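Local coordinates for putative glycosyl hydrolase (Parabacteroides distasonis, PDB 4QHZ), which probably acts as a sugar-directed hydrolase of the 3-keto-disaccharide hydrolase family and binds magnesium, at residues D49-F54 and I241-L246; N95-H100 and I170-P175; N166-I171 and V191-V196; H186-V191 and Q199-I204. All coordinates share one frame; numbering follows the deposited sequence.

The four contacts run across one antiparallel sheet. Contact 1 pairs strand 51-54 with strand 237-245; strand 97-104 follows beside it and pairs with strand 165-177 in contact 2; contact 3 adds strand 185-193, and contact 4 adds strand 196-203. Centres of contacts 1 and 2 lie about 11 Å apart, those of contacts 2 and 4 about 9 Å, and those of contacts 1 and 4 about 19 Å. Along the chain, contact 1 joins the most distant segments and encloses the other three, whereas contacts 3 and 4 are local hairpin pairings that share Val191. The sheet thus brings the C-terminal strand 237-245 beside strands from much earlier in the chain, and each contact touches a second subunit.

Contact 1 of 4, residues D49-F54 and I241-L246; sequences DAIVLF and IWIREL
Leu53 and Ile243 meet at the apolar centre, CD1 of Leu53 lying 3.7 Å from CG2 of Ile243. That same CG2 also packs on CB of Ile51, while Leu53 crosses Ile241 at about a right angle. Around this patch the backbones pair antiparallel: Ile51 and Ile243 exchange two N-H...O bonds, and Ile241 O accepts from both Leu53 N (2.9 Å) and Phe54 N (3.0 Å). Farther out, Ala50 CB rests 3.9 Å from CE3 of Trp242, whose NE1 is held by Phe44 O. At the polar edge Arg244 bends at chi3 (-61°) and grips Asp49 side-on, NE to OD1 at 3.0 Å and NH2 to OD2 at 2.8 Å. The NE bond is nearly straight (171°) and lies in the guanidinium plane, although the carboxylate is turned 37° from that plane. NH1 donates to Gln98 OE1, a second anchor that helps fix the guanidinium's rotation. A leucine here would probably leave the Asp49 carboxylate without its cationic mate and Gln98 OE1 without this donor. The two residues Leu53 and Phe54, set against the single Ile241, form a classic beta bulge, here on a strand pairing that belongs to the concanavalin-like fold of this family.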
loop_
_atom_site.group_PDB
_atom_site.type_symbol
_atom_site.label_atom_id
_atom_site.label_comp_id
_atom_site.label_asym_id
_atom_site.label_seq_id
_atom_site.Cartn_x
_atom_site.Cartn_y
_atom_site.Cartn_z
ATOM N N ASP C 49 1.612 -6.676 -28.261
ATOM C CA ASP C 49 2.445 -5.567 -27.790
ATOM C C ASP C 49 3.626 -6.016 -26.916
ATOM O O ASP C 49 4.344 -5.185 -26.366
ATOM C CB ASP C 49 1.589 -4.553 -27.020
ATOM C CG ASP C 49 1.101 -5.080 -25.674
ATOM O OD1 ASP C 49 1.075 -6.312 -25.466
ATOM O OD2 ASP C 49 0.726 -4.254 -24.824
ATOM N N ALA C 50 3.830 -7.321 -26.779
ATOM C CA ALA C 50 4.915 -7.831 -25.940
ATOM C C ALA C 50 6.221 -7.900 -26.718
ATOM O O ALA C 50 6.224 -8.096 -27.932
ATOM C CB ALA C 50 4.562 -9.202 -25.394
ATOM N N ILE C 51 7.329 -7.761 -26.000
ATOM C CA ILE C 51 8.643 -8.055 -26.546
ATOM C C ILE C 51 8.892 -9.556 -26.403
ATOM O O ILE C 51 8.825 -10.089 -25.304
ATOM C CB ILE C 51 9.732 -7.254 -25.824
ATOM C CG1 ILE C 51 9.505 -5.756 -26.032
ATOM C CG2 ILE C 51 11.118 -7.634 -26.324
ATOM C CD1 ILE C 51 10.099 -4.901 -24.934
ATOM N N VAL C 52 9.150 -10.235 -27.519
ATOM C CA VAL C 52 9.437 -11.664 -27.497
ATOM C C VAL C 52 10.907 -11.880 -27.168
ATOM O O VAL C 52 11.771 -11.619 -28.002
ATOM C CB VAL C 52 9.101 -12.348 -28.843
ATOM C CG1 VAL C 52 9.453 -13.825 -28.800
ATOM C CG2 VAL C 52 7.627 -12.169 -29.183
ATOM N N LEU C 53 11.192 -12.361 -25.962
ATOM C CA LEU C 53 12.573 -12.605 -25.541
ATOM C C LEU C 53 13.078 -13.982 -25.997
ATOM O O LEU C 53 14.279 -14.169 -26.221
ATOM C CB LEU C 53 12.705 -12.461 -24.022
ATOM C CG LEU C 53 12.418 -11.058 -23.471
ATOM C CD1 LEU C 53 12.431 -11.069 -21.951
ATOM C CD2 LEU C 53 13.413 -10.035 -24.001
ATOM N N PHE C 54 12.163 -14.942 -26.113
ATOM C CA PHE C 54 12.481 -16.228 -26.721
ATOM C C PHE C 54 11.215 -16.941 -27.153
ATOM O O PHE C 54 10.275 -17.071 -26.363
ATOM C CB PHE C 54 13.248 -17.129 -25.755
ATOM C CG PHE C 54 13.699 -18.420 -26.377
ATOM C CD1 PHE C 54 14.813 -18.453 -27.190
ATOM C CD2 PHE C 54 12.986 -19.594 -26.175
ATOM C CE1 PHE C 54 15.229 -19.632 -27.784
ATOM C CE2 PHE C 54 13.393 -20.778 -26.767
ATOM C CZ PHE C 54 14.521 -20.796 -27.569
ATOM N N ILE C 241 9.447 -17.105 -23.541
ATOM C CA ILE C 241 9.725 -15.962 -22.694
ATOM C C ILE C 241 9.273 -14.691 -23.402
ATOM O O ILE C 241 9.738 -14.390 -24.505
ATOM C CB ILE C 241 11.218 -15.856 -22.348
ATOM C CG1 ILE C 241 11.744 -17.219 -21.888
ATOM C CG2 ILE C 241 11.437 -14.788 -21.287
ATOM C CD1 ILE C 241 13.205 -17.225 -21.488
ATOM N N TRP C 242 8.371 -13.948 -22.768
ATOM C CA TRP C 242 8.010 -12.629 -23.264
ATOM C C TRP C 242 7.811 -11.647 -22.121
ATOM O O TRP C 242 7.617 -12.033 -20.973
ATOM C CB TRP C 242 6.764 -12.682 -24.162
ATOM C CG TRP C 242 5.548 -13.360 -23.592
ATOM C CD1 TRP C 242 5.174 -14.651 -23.788
ATOM C CD2 TRP C 242 4.518 -12.761 -22.793
ATOM N NE1 TRP C 242 3.987 -14.908 -23.141
ATOM C CE2 TRP C 242 3.561 -13.760 -22.528
ATOM C CE3 TRP C 242 4.316 -11.480 -22.271
ATOM C CZ2 TRP C 242 2.426 -13.524 -21.750
ATOM C CZ3 TRP C 242 3.181 -11.242 -21.507
ATOM C CH2 TRP C 242 2.254 -12.263 -21.251
ATOM N N ILE C 243 7.880 -10.370 -22.463
ATOM C CA ILE C 243 7.801 -9.303 -21.486
ATOM C C ILE C 243 7.043 -8.148 -22.116
ATOM O O ILE C 243 7.225 -7.849 -23.301
ATOM C CB ILE C 243 9.209 -8.875 -21.030
ATOM C CG1 ILE C 243 9.138 -7.875 -19.878
ATOM C CG2 ILE C 243 10.009 -8.284 -22.193
ATOM C CD1 ILE C 243 10.448 -7.752 -19.127
ATOM N N ARG C 244 6.171 -7.518 -21.342
ATOM C CA ARG C 244 5.530 -6.292 -21.812
ATOM C C ARG C 244 5.596 -5.240 -20.729
ATOM O O ARG C 244 5.413 -5.519 -19.546
ATOM C CB ARG C 244 4.090 -6.540 -22.281
ATOM C CG ARG C 244 3.212 -7.330 -21.345
ATOM C CD ARG C 244 1.939 -7.773 -22.053
ATOM N NE ARG C 244 1.131 -6.643 -22.520
ATOM C CZ ARG C 244 0.376 -5.871 -21.738
ATOM N NH1 ARG C 244 0.305 -6.077 -20.423
ATOM N NH2 ARG C 244 -0.310 -4.871 -22.271
ATOM N N GLU C 245 5.928 -4.026 -21.150
ATOM C CA GLU C 245 6.181 -2.947 -20.223
ATOM C C GLU C 245 4.843 -2.434 -19.732
ATOM O O GLU C 245 3.891 -2.372 -20.495
ATOM C CB GLU C 245 6.995 -1.848 -20.901
ATOM C CG GLU C 245 8.305 -2.367 -21.483
ATOM C CD GLU C 245 9.245 -1.261 -21.910
ATOM O OE1 GLU C 245 9.738 -0.525 -21.035
ATOM O OE2 GLU C 245 9.493 -1.133 -23.127
ATOM N N LEU C 246 4.767 -2.123 -18.444
ATOM C CA LEU C 246 3.581 -1.526 -17.848
ATOM C C LEU C 246 3.869 -0.063 -17.496
ATOM O O LEU C 246 5.015 0.407 -17.576
ATOM C CB LEU C 246 3.169 -2.314 -16.603
ATOM C CG LEU C 246 2.840 -3.792 -16.834
ATOM C CD1 LEU C 246 2.755 -4.549 -15.519
ATOM C CD2 LEU C 246 1.549 -3.923 -17.618
ATOM O OXT LEU C 246 2.976 0.694 -17.121
HETATM O O HOH W 1 5.929 -4.068 -24.017
#

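Contact 2 of 4, residues N95-H100 and I170-P175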
loop_
_atom_site.group_PDB
_atom_site.type_symbol
_atom_site.label_atom_id
_atom_site.label_comp_id
_atom_site.label_asym_id
_atom_site.label_seq_id
_atom_site.Cartn_x
_atom_site.Cartn_y
_atom_site.Cartn_z
ATOM N N ASN C 95 11.613 -1.329 -16.347
ATOM C CA ASN C 95 11.131 -0.806 -15.069
ATOM C C ASN C 95 9.925 -1.600 -14.575
ATOM O O ASN C 95 10.118 -2.622 -13.922
ATOM C CB ASN C 95 10.834 0.679 -15.195
ATOM C CG ASN C 95 12.101 1.495 -15.287
ATOM O OD1 ASN C 95 12.951 1.442 -14.391
ATOM N ND2 ASN C 95 12.245 2.245 -16.364
ATOM N N ASP C 96 8.705 -1.137 -14.865
ATOM C CA ASP C 96 7.509 -1.895 -14.533
ATOM C C ASP C 96 7.210 -2.815 -15.691
ATOM O O ASP C 96 7.304 -2.408 -16.849
ATOM C CB ASP C 96 6.294 -0.998 -14.296
ATOM C CG ASP C 96 6.535 0.074 -13.253
ATOM O OD1 ASP C 96 7.260 -0.165 -12.271
ATOM O OD2 ASP C 96 5.976 1.173 -13.418
ATOM N N PHE C 97 6.844 -4.056 -15.395
ATOM C CA PHE C 97 6.554 -4.997 -16.466
ATOM C C PHE C 97 5.735 -6.194 -16.012
ATOM O O PHE C 97 5.661 -6.520 -14.828
ATOM C CB PHE C 97 7.859 -5.492 -17.125
ATOM C CG PHE C 97 8.812 -6.150 -16.174
ATOM C CD1 PHE C 97 8.698 -7.501 -15.874
ATOM C CD2 PHE C 97 9.837 -5.422 -15.590
ATOM C CE1 PHE C 97 9.586 -8.108 -14.999
ATOM C CE2 PHE C 97 10.728 -6.023 -14.722
ATOM C CZ PHE C 97 10.601 -7.366 -14.424
ATOM N N GLN C 98 5.157 -6.848 -17.005
ATOM C CA GLN C 98 4.583 -8.167 -16.872
ATOM C C GLN C 98 5.440 -9.103 -17.708
ATOM O O GLN C 98 5.848 -8.747 -18.804
ATOM C CB GLN C 98 3.158 -8.147 -17.374
ATOM C CG GLN C 98 2.598 -9.501 -17.716
ATOM C CD GLN C 98 1.229 -9.425 -18.341
ATOM O OE1 GLN C 98 0.818 -8.398 -18.885
ATOM N NE2 GLN C 98 0.516 -10.527 -18.276
HETATM N N MSE C 99 5.693 -10.299 -17.184
HETATM C CA MSE C 99 6.611 -11.251 -17.785
HETATM C C MSE C 99 6.089 -12.657 -17.777
HETATM O O MSE C 99 5.414 -13.062 -16.832
HETATM C CB MSE C 99 7.836 -11.265 -16.883
HETATM C CG MSE C 99 9.129 -11.235 -17.640
HETATM SE SE MSE C 99 10.522 -11.785 -16.357
HETATM C CE MSE C 99 11.032 -13.364 -17.422
ATOM N N HIS C 100 6.426 -13.426 -18.812
ATOM C CA HIS C 100 6.080 -14.836 -18.892
ATOM C C HIS C 100 7.345 -15.638 -19.167
ATOM O O HIS C 100 8.176 -15.229 -19.970
ATOM C CB HIS C 100 5.052 -15.065 -19.993
ATOM C CG HIS C 100 4.519 -16.465 -20.058
ATOM N ND1 HIS C 100 3.366 -16.856 -19.411
ATOM C CD2 HIS C 100 4.974 -17.563 -20.709
ATOM C CE1 HIS C 100 3.143 -18.137 -19.648
ATOM N NE2 HIS C 100 4.100 -18.588 -20.438
ATOM N N ILE C 170 4.630 -13.238 -14.080
ATOM C CA ILE C 170 5.226 -12.329 -13.107
ATOM C C ILE C 170 4.786 -10.898 -13.405
ATOM O O ILE C 170 4.875 -10.452 -14.546
ATOM C CB ILE C 170 6.759 -12.413 -13.150
ATOM C CG1 ILE C 170 7.222 -13.796 -12.678
ATOM C CG2 ILE C 170 7.384 -11.312 -12.305
ATOM C CD1 ILE C 170 8.689 -14.096 -12.939
ATOM N N ILE C 171 4.286 -10.207 -12.385
ATOM C CA ILE C 171 3.905 -8.809 -12.506
ATOM C C ILE C 171 4.761 -8.028 -11.527
ATOM O O ILE C 171 4.746 -8.321 -10.331
ATOM C CB ILE C 171 2.413 -8.581 -12.203
ATOM C CG1 ILE C 171 1.545 -9.519 -13.052
ATOM C CG2 ILE C 171 2.041 -7.119 -12.451
ATOM C CD1 ILE C 171 0.070 -9.494 -12.690
ATOM N N TYR C 172 5.496 -7.042 -12.038
ATOM C CA TYR C 172 6.521 -6.349 -11.275
ATOM C C TYR C 172 6.364 -4.835 -11.348
ATOM O O TYR C 172 6.186 -4.265 -12.429
ATOM C CB TYR C 172 7.900 -6.735 -11.804
ATOM C CG TYR C 172 9.053 -6.045 -11.114
ATOM C CD1 TYR C 172 9.512 -6.482 -9.875
ATOM C CD2 TYR C 172 9.691 -4.961 -11.708
ATOM C CE1 TYR C 172 10.580 -5.860 -9.251
ATOM C CE2 TYR C 172 10.751 -4.325 -11.092
ATOM C CZ TYR C 172 11.195 -4.777 -9.868
ATOM O OH TYR C 172 12.250 -4.152 -9.254
ATOM N N THR C 173 6.439 -4.204 -10.181
ATOM C CA THR C 173 6.466 -2.765 -10.051
ATOM C C THR C 173 7.836 -2.379 -9.509
ATOM O O THR C 173 8.247 -2.855 -8.453
ATOM C CB THR C 173 5.358 -2.279 -9.103
ATOM O OG1 THR C 173 4.090 -2.776 -9.560
ATOM C CG2 THR C 173 5.312 -0.766 -9.046
ATOM N N ALA C 174 8.539 -1.523 -10.247
ATOM C CA ALA C 174 9.890 -1.104 -9.887
ATOM C C ALA C 174 9.862 -0.141 -8.707
ATOM O O ALA C 174 8.854 0.523 -8.476
ATOM C CB ALA C 174 10.576 -0.450 -11.076
ATOM N N PRO C 175 10.967 -0.076 -7.945
ATOM C CA PRO C 175 11.033 0.846 -6.829
ATOM C C PRO C 175 11.342 2.252 -7.312
ATOM O O PRO C 175 11.727 2.426 -8.464
ATOM C CB PRO C 175 12.216 0.325 -6.024
ATOM C CG PRO C 175 13.126 -0.247 -7.055
ATOM C CD PRO C 175 12.223 -0.841 -8.100
#
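Phe97 and Tyr172 come together through different first torsions. With CG between the backbone N and carbonyl carbon, chi1 58° turns the Phe97 ring so that one face lies under Tyr172 CB, 3.9 Å from the centroid, in a CH-pi contact. Tyr172 CG stands opposite its own backbone N (chi1 178°), which brings CD2 beside Phe97 CE2 at 3.4 Å. The rings are inclined by 29° and slid apart; Asn95 O meets the Tyr172 edge in plane, and Gln124 bonds its hydroxyl. Both rings reach Leu123 of strand 119-123, as expected where two sheets face each other in a concanavalin-like fold. Paired backbone bonds link Phe97 with Tyr172 and selenomethionine Met99 with Ile170; Met99 CB and Ile170 CB pack 4.1 Å apart. Beyond the strand pairing, Asp96 OD1 accepts a nearly straight bond from Ala174 N at 2.8 Å. Its OD2 forms a salt bridge with Arg184 of a third subunit. Ala174 N would probably lose this acceptor, and Arg184 of that subunit its carboxylate mate, with an alanine here in place of the aspartate.

Contact 3 of 4, residues N166-I171 and V191-V196; sequences NVYDII and VIQNGV. With EDO (1,2-ethanediol), chain H.
Asn166 OD1 receives two side-chain amides, Asn194 ND2 at 3.0 Å and Gln193 NE2 at 3.1 Å, from opposite faces of its own amide plane. The Gln193 donor stands 53° out of that plane, whereas the Asn194 donor is tilted far less. Arg160 N is a further donor to this oxygen. Asn194 also turns OD1 to Val167 N (2.8 Å), while its backbone N returns a bond to Val167 O; one residue thus binds both backbone polar groups of Val167. Gln193 extends with CG anti to its backbone N (chi1 -179°), running along the Tyr168 ring edge, where its CG lies 3.7 Å from CE1. The ring and amide planes stand 78° apart, and Gln130 O, belonging to a magnesium-site residue, bonds the Tyr168 hydroxyl. Toward the middle of the strands, Asp169 and Ile192 exchange backbone bonds. Asp169 OD1 is held by His100 ND1, and its OD2 accepts at 2.6 Å from O1 of a 1,2-ethanediol, probably from the crystallisation liquor, which also bonds Asp169 of a second subunit. Strands 165-177 and 185-193 pair here as a beta hairpin; the type I' turn Gln193-Val196, with positive phi at Asn194 and Gly195, then leads through a tight two-residue hairpin into strand 196-203.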
loop_
_atom_site.group_PDB
_atom_site.type_symbol
_atom_site.label_atom_id
_atom_site.label_comp_id
_atom_site.label_asym_id
_atom_site.label_seq_id
_atom_site.Cartn_x
_atom_site.Cartn_y
_atom_site.Cartn_z
ATOM N N ASN C 166 7.156 -25.858 -16.092
ATOM C CA ASN C 166 6.666 -24.988 -15.027
ATOM C C ASN C 166 6.505 -23.577 -15.552
ATOM O O ASN C 166 7.449 -23.005 -16.092
ATOM C CB ASN C 166 7.609 -25.013 -13.833
ATOM C CG ASN C 166 7.570 -26.335 -13.105
ATOM O OD1 ASN C 166 6.656 -26.594 -12.323
ATOM N ND2 ASN C 166 8.538 -27.196 -13.387
ATOM N N VAL C 167 5.303 -23.039 -15.411
ATOM C CA VAL C 167 4.932 -21.781 -16.041
ATOM C C VAL C 167 4.940 -20.662 -15.017
ATOM O O VAL C 167 4.232 -20.738 -14.019
ATOM C CB VAL C 167 3.530 -21.883 -16.669
ATOM C CG1 VAL C 167 3.126 -20.563 -17.306
ATOM C CG2 VAL C 167 3.490 -23.004 -17.693
ATOM N N TYR C 168 5.749 -19.633 -15.262
ATOM C CA TYR C 168 5.739 -18.434 -14.434
ATOM C C TYR C 168 5.048 -17.290 -15.165
ATOM O O TYR C 168 5.333 -17.027 -16.339
ATOM C CB TYR C 168 7.155 -17.975 -14.069
ATOM C CG TYR C 168 7.842 -18.629 -12.876
ATOM C CD1 TYR C 168 7.204 -19.558 -12.056
ATOM C CD2 TYR C 168 9.144 -18.262 -12.548
ATOM C CE1 TYR C 168 7.863 -20.118 -10.963
ATOM C CE2 TYR C 168 9.802 -18.806 -11.465
ATOM C CZ TYR C 168 9.157 -19.727 -10.667
ATOM O OH TYR C 168 9.842 -20.265 -9.593
ATOM N N ASP C 169 4.141 -16.619 -14.460
ATOM C CA ASP C 169 3.646 -15.305 -14.860
ATOM C C ASP C 169 3.980 -14.345 -13.730
ATOM O O ASP C 169 3.682 -14.618 -12.567
ATOM C CB ASP C 169 2.150 -15.346 -15.155
ATOM C CG ASP C 169 1.849 -16.001 -16.490
ATOM O OD1 ASP C 169 2.241 -15.424 -17.526
ATOM O OD2 ASP C 169 1.257 -17.104 -16.514
ATOM N N ILE C 170 4.630 -13.238 -14.080
ATOM C CA ILE C 170 5.226 -12.329 -13.107
ATOM C C ILE C 170 4.786 -10.898 -13.405
ATOM O O ILE C 170 4.875 -10.452 -14.546
ATOM C CB ILE C 170 6.759 -12.413 -13.150
ATOM C CG1 ILE C 170 7.222 -13.796 -12.678
ATOM C CG2 ILE C 170 7.384 -11.312 -12.305
ATOM C CD1 ILE C 170 8.689 -14.096 -12.939
ATOM N N ILE C 171 4.286 -10.207 -12.385
ATOM C CA ILE C 171 3.905 -8.809 -12.506
ATOM C C ILE C 171 4.761 -8.028 -11.527
ATOM O O ILE C 171 4.746 -8.321 -10.331
ATOM C CB ILE C 171 2.413 -8.581 -12.203
ATOM C CG1 ILE C 171 1.545 -9.519 -13.052
ATOM C CG2 ILE C 171 2.041 -7.119 -12.451
ATOM C CD1 ILE C 171 0.070 -9.494 -12.690
ATOM N N VAL C 191 3.807 -13.354 -8.331
ATOM C CA VAL C 191 4.338 -14.509 -9.043
ATOM C C VAL C 191 3.301 -15.622 -9.048
ATOM O O VAL C 191 2.784 -15.997 -7.996
ATOM C CB VAL C 191 5.642 -15.031 -8.397
ATOM C CG1 VAL C 191 6.153 -16.265 -9.128
ATOM C CG2 VAL C 191 6.713 -13.950 -8.388
ATOM N N ILE C 192 3.005 -16.139 -10.236
ATOM C CA ILE C 192 2.043 -17.213 -10.412
ATOM C C ILE C 192 2.746 -18.378 -11.091
ATOM O O ILE C 192 3.335 -18.198 -12.150
ATOM C CB ILE C 192 0.843 -16.758 -11.273
ATOM C CG1 ILE C 192 0.259 -15.438 -10.747
ATOM C CG2 ILE C 192 -0.250 -17.829 -11.302
ATOM C CD1 ILE C 192 -0.796 -14.827 -11.650
ATOM N N GLN C 193 2.713 -19.556 -10.467
ATOM C CA GLN C 193 3.351 -20.742 -11.024
ATOM C C GLN C 193 2.320 -21.813 -11.350
ATOM O O GLN C 193 1.592 -22.283 -10.465
ATOM C CB GLN C 193 4.402 -21.333 -10.077
ATOM C CG GLN C 193 5.082 -22.562 -10.670
ATOM C CD GLN C 193 6.115 -23.196 -9.760
ATOM O OE1 GLN C 193 6.490 -22.639 -8.729
ATOM N NE2 GLN C 193 6.581 -24.381 -10.142
ATOM N N ASN C 194 2.275 -22.203 -12.616
ATOM C CA ASN C 194 1.296 -23.176 -13.092
ATOM C C ASN C 194 -0.117 -22.816 -12.638
ATOM O O ASN C 194 -0.890 -23.676 -12.201
ATOM C CB ASN C 194 1.684 -24.583 -12.636
ATOM C CG ASN C 194 3.061 -24.986 -13.127
ATOM O OD1 ASN C 194 3.401 -24.754 -14.290
ATOM N ND2 ASN C 194 3.864 -25.574 -12.248
ATOM N N GLY C 195 -0.433 -21.528 -12.747
ATOM C CA GLY C 195 -1.742 -21.010 -12.379
ATOM C C GLY C 195 -1.968 -20.770 -10.893
ATOM O O GLY C 195 -3.016 -20.243 -10.519
ATOM N N VAL C 196 -0.992 -21.129 -10.054
ATOM C CA VAL C 196 -1.098 -20.969 -8.608
ATOM C C VAL C 196 -0.307 -19.750 -8.132
ATOM O O VAL C 196 0.880 -19.628 -8.425
ATOM C CB VAL C 196 -0.586 -22.223 -7.878
ATOM C CG1 VAL C 196 -0.748 -22.079 -6.369
ATOM C CG2 VAL C 196 -1.324 -23.464 -8.364
HETATM C C1 EDO H . -2.022 -17.306 -15.230
HETATM O O1 EDO H . -0.695 -17.744 -14.917
HETATM C C2 EDO H . -1.949 -16.327 -16.392
HETATM O O2 EDO H . -3.218 -15.683 -16.554
HETATM O O HOH W 2 1.315 -19.527 -14.060
#

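Contact 4 of 4, residues H186-V191 and Q199-I204; sequences HPTVTV and QNHTTI
Thr188 lies over one face of the His201 imidazole, its CB 4.0 Å from the ring centroid and 21° off the normal, in a CH-pi contact displaced toward the rim. His201 swings CG anti to its backbone N (chi1 -163°), which folds the ring back over this threonine. The ring also stacks on His201 of a second subunit. In the ring plane, a water joins ND1 to Thr190 OG1. That hydroxyl oxygen accepts from His201 N at 2.9 Å, and another water connects it to Asn200 OD1. On the opposite side of the sheet, Val191 and Gln199 run side by side in the same direction, CB to CB 3.9 Å. Gln199 then bends at chi2 and takes a bond from Thr202 OG1 on a lone pair of OE1 (2.6 Å), while Gly146 and Ser152 accept from its NE2. Pro187 crosses Ile204 at about a right angle, with CG 3.9 Å from Ile204 CB; Ile204 CD1 also reaches Val189 CG1. At the end of the pairing, His186 points ND1 in plane at Ile204 O (3.1 Å), and its CB rests on Thr203 CG2. Backbone bonds tie Val189 to Thr202 and Val191 to Gln199. Between these pairs the register slips by one residue at Asn200-His201, a beta bulge in the antiparallel hairpin of strands 185-193 and 196-203.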
loop_
_atom_site.group_PDB
_atom_site.type_symbol
_atom_site.label_atom_id
_atom_site.label_comp_id
_atom_site.label_asym_id
_atom_site.label_seq_id
_atom_site.Cartn_x
_atom_site.Cartn_y
_atom_site.Cartn_z
ATOM N N HIS C 186 9.287 0.681 -2.286
ATOM C CA HIS C 186 9.900 -0.617 -2.513
ATOM C C HIS C 186 9.324 -1.250 -3.764
ATOM O O HIS C 186 8.227 -0.894 -4.189
ATOM C CB HIS C 186 9.664 -1.529 -1.320
ATOM C CG HIS C 186 10.427 -1.122 -0.103
ATOM N ND1 HIS C 186 11.537 -1.807 0.336
ATOM C CD2 HIS C 186 10.262 -0.084 0.748
ATOM C CE1 HIS C 186 12.018 -1.215 1.413
ATOM N NE2 HIS C 186 11.259 -0.170 1.687
ATOM N N PRO C 187 10.065 -2.191 -4.366
ATOM C CA PRO C 187 9.480 -2.915 -5.480
ATOM C C PRO C 187 8.419 -3.869 -4.975
ATOM O O PRO C 187 8.485 -4.316 -3.827
ATOM C CB PRO C 187 10.658 -3.706 -6.066
ATOM C CG PRO C 187 11.863 -3.315 -5.278
ATOM C CD PRO C 187 11.374 -2.736 -3.989
ATOM N N THR C 188 7.438 -4.166 -5.816
ATOM C CA THR C 188 6.453 -5.192 -5.495
ATOM C C THR C 188 6.382 -6.193 -6.639
ATOM O O THR C 188 6.666 -5.851 -7.792
ATOM C CB THR C 188 5.061 -4.597 -5.211
ATOM O OG1 THR C 188 4.587 -3.903 -6.367
ATOM C CG2 THR C 188 5.121 -3.634 -4.028
ATOM N N VAL C 189 5.999 -7.426 -6.315
ATOM C CA VAL C 189 5.945 -8.484 -7.312
ATOM C C VAL C 189 4.837 -9.496 -7.003
ATOM O O VAL C 189 4.618 -9.866 -5.849
ATOM C CB VAL C 189 7.321 -9.187 -7.433
ATOM C CG1 VAL C 189 7.692 -9.897 -6.135
ATOM C CG2 VAL C 189 7.331 -10.153 -8.610
ATOM N N THR C 190 4.126 -9.902 -8.049
ATOM C CA THR C 190 3.215 -11.025 -7.984
ATOM C C THR C 190 3.794 -12.129 -8.856
ATOM O O THR C 190 4.244 -11.867 -9.970
ATOM C CB THR C 190 1.787 -10.620 -8.430
ATOM O OG1 THR C 190 1.194 -9.798 -7.414
ATOM C CG2 THR C 190 0.892 -11.831 -8.655
ATOM N N VAL C 191 3.807 -13.354 -8.331
ATOM C CA VAL C 191 4.338 -14.509 -9.043
ATOM C C VAL C 191 3.301 -15.622 -9.048
ATOM O O VAL C 191 2.784 -15.997 -7.996
ATOM C CB VAL C 191 5.642 -15.031 -8.397
ATOM C CG1 VAL C 191 6.153 -16.265 -9.128
ATOM C CG2 VAL C 191 6.713 -13.950 -8.388
ATOM N N GLN C 199 3.471 -15.586 -4.950
ATOM C CA GLN C 199 3.728 -14.298 -4.323
ATOM C C GLN C 199 2.560 -13.394 -4.669
ATOM O O GLN C 199 2.306 -13.128 -5.846
ATOM C CB GLN C 199 5.035 -13.681 -4.811
ATOM C CG GLN C 199 6.270 -14.524 -4.530
ATOM C CD GLN C 199 6.640 -14.596 -3.061
ATOM O OE1 GLN C 199 6.211 -13.774 -2.250
ATOM N NE2 GLN C 199 7.468 -15.575 -2.719
ATOM N N ASN C 200 1.857 -12.929 -3.642
ATOM C CA ASN C 200 0.698 -12.069 -3.827
ATOM C C ASN C 200 1.017 -10.609 -3.482
ATOM O O ASN C 200 0.878 -10.195 -2.340
ATOM C CB ASN C 200 -0.463 -12.585 -2.977
ATOM C CG ASN C 200 -1.751 -11.829 -3.229
ATOM O OD1 ASN C 200 -1.782 -10.870 -3.996
ATOM N ND2 ASN C 200 -2.825 -12.261 -2.574
ATOM N N HIS C 201 1.421 -9.842 -4.487
ATOM C CA HIS C 201 1.813 -8.450 -4.298
ATOM C C HIS C 201 2.794 -8.322 -3.130
ATOM O O HIS C 201 2.567 -7.564 -2.183
ATOM C CB HIS C 201 0.590 -7.555 -4.087
ATOM C CG HIS C 201 0.873 -6.099 -4.277
ATOM N ND1 HIS C 201 1.044 -5.534 -5.523
ATOM C CD2 HIS C 201 0.993 -5.087 -3.385
ATOM C CE1 HIS C 201 1.288 -4.242 -5.388
ATOM N NE2 HIS C 201 1.257 -3.944 -4.101
ATOM N N THR C 202 3.897 -9.057 -3.238
ATOM C CA THR C 202 4.914 -9.123 -2.199
ATOM C C THR C 202 5.855 -7.941 -2.303
ATOM O O THR C 202 6.311 -7.596 -3.386
ATOM C CB THR C 202 5.715 -10.428 -2.324
ATOM O OG1 THR C 202 4.823 -11.537 -2.154
ATOM C CG2 THR C 202 6.808 -10.512 -1.286
ATOM N N THR C 203 6.135 -7.314 -1.170
ATOM C CA THR C 203 7.092 -6.219 -1.123
ATOM C C THR C 203 8.506 -6.781 -1.071
ATOM O O THR C 203 8.800 -7.663 -0.265
ATOM C CB THR C 203 6.840 -5.310 0.094
ATOM O OG1 THR C 203 5.546 -4.706 -0.027
ATOM C CG2 THR C 203 7.890 -4.213 0.186
ATOM N N ILE C 204 9.367 -6.271 -1.944
ATOM C CA ILE C 204 10.761 -6.672 -1.978
ATOM C C ILE C 204 11.542 -5.726 -1.071
ATOM O O ILE C 204 11.381 -4.507 -1.152
ATOM C CB ILE C 204 11.297 -6.675 -3.420
ATOM C CG1 ILE C 204 10.566 -7.743 -4.233
ATOM C CG2 ILE C 204 12.796 -6.930 -3.443
ATOM C CD1 ILE C 204 10.884 -7.761 -5.714
HETATM O O HOH W 3 -1.374 -9.927 -6.403
HETATM O O HOH W 4 1.501 -7.003 -8.166
#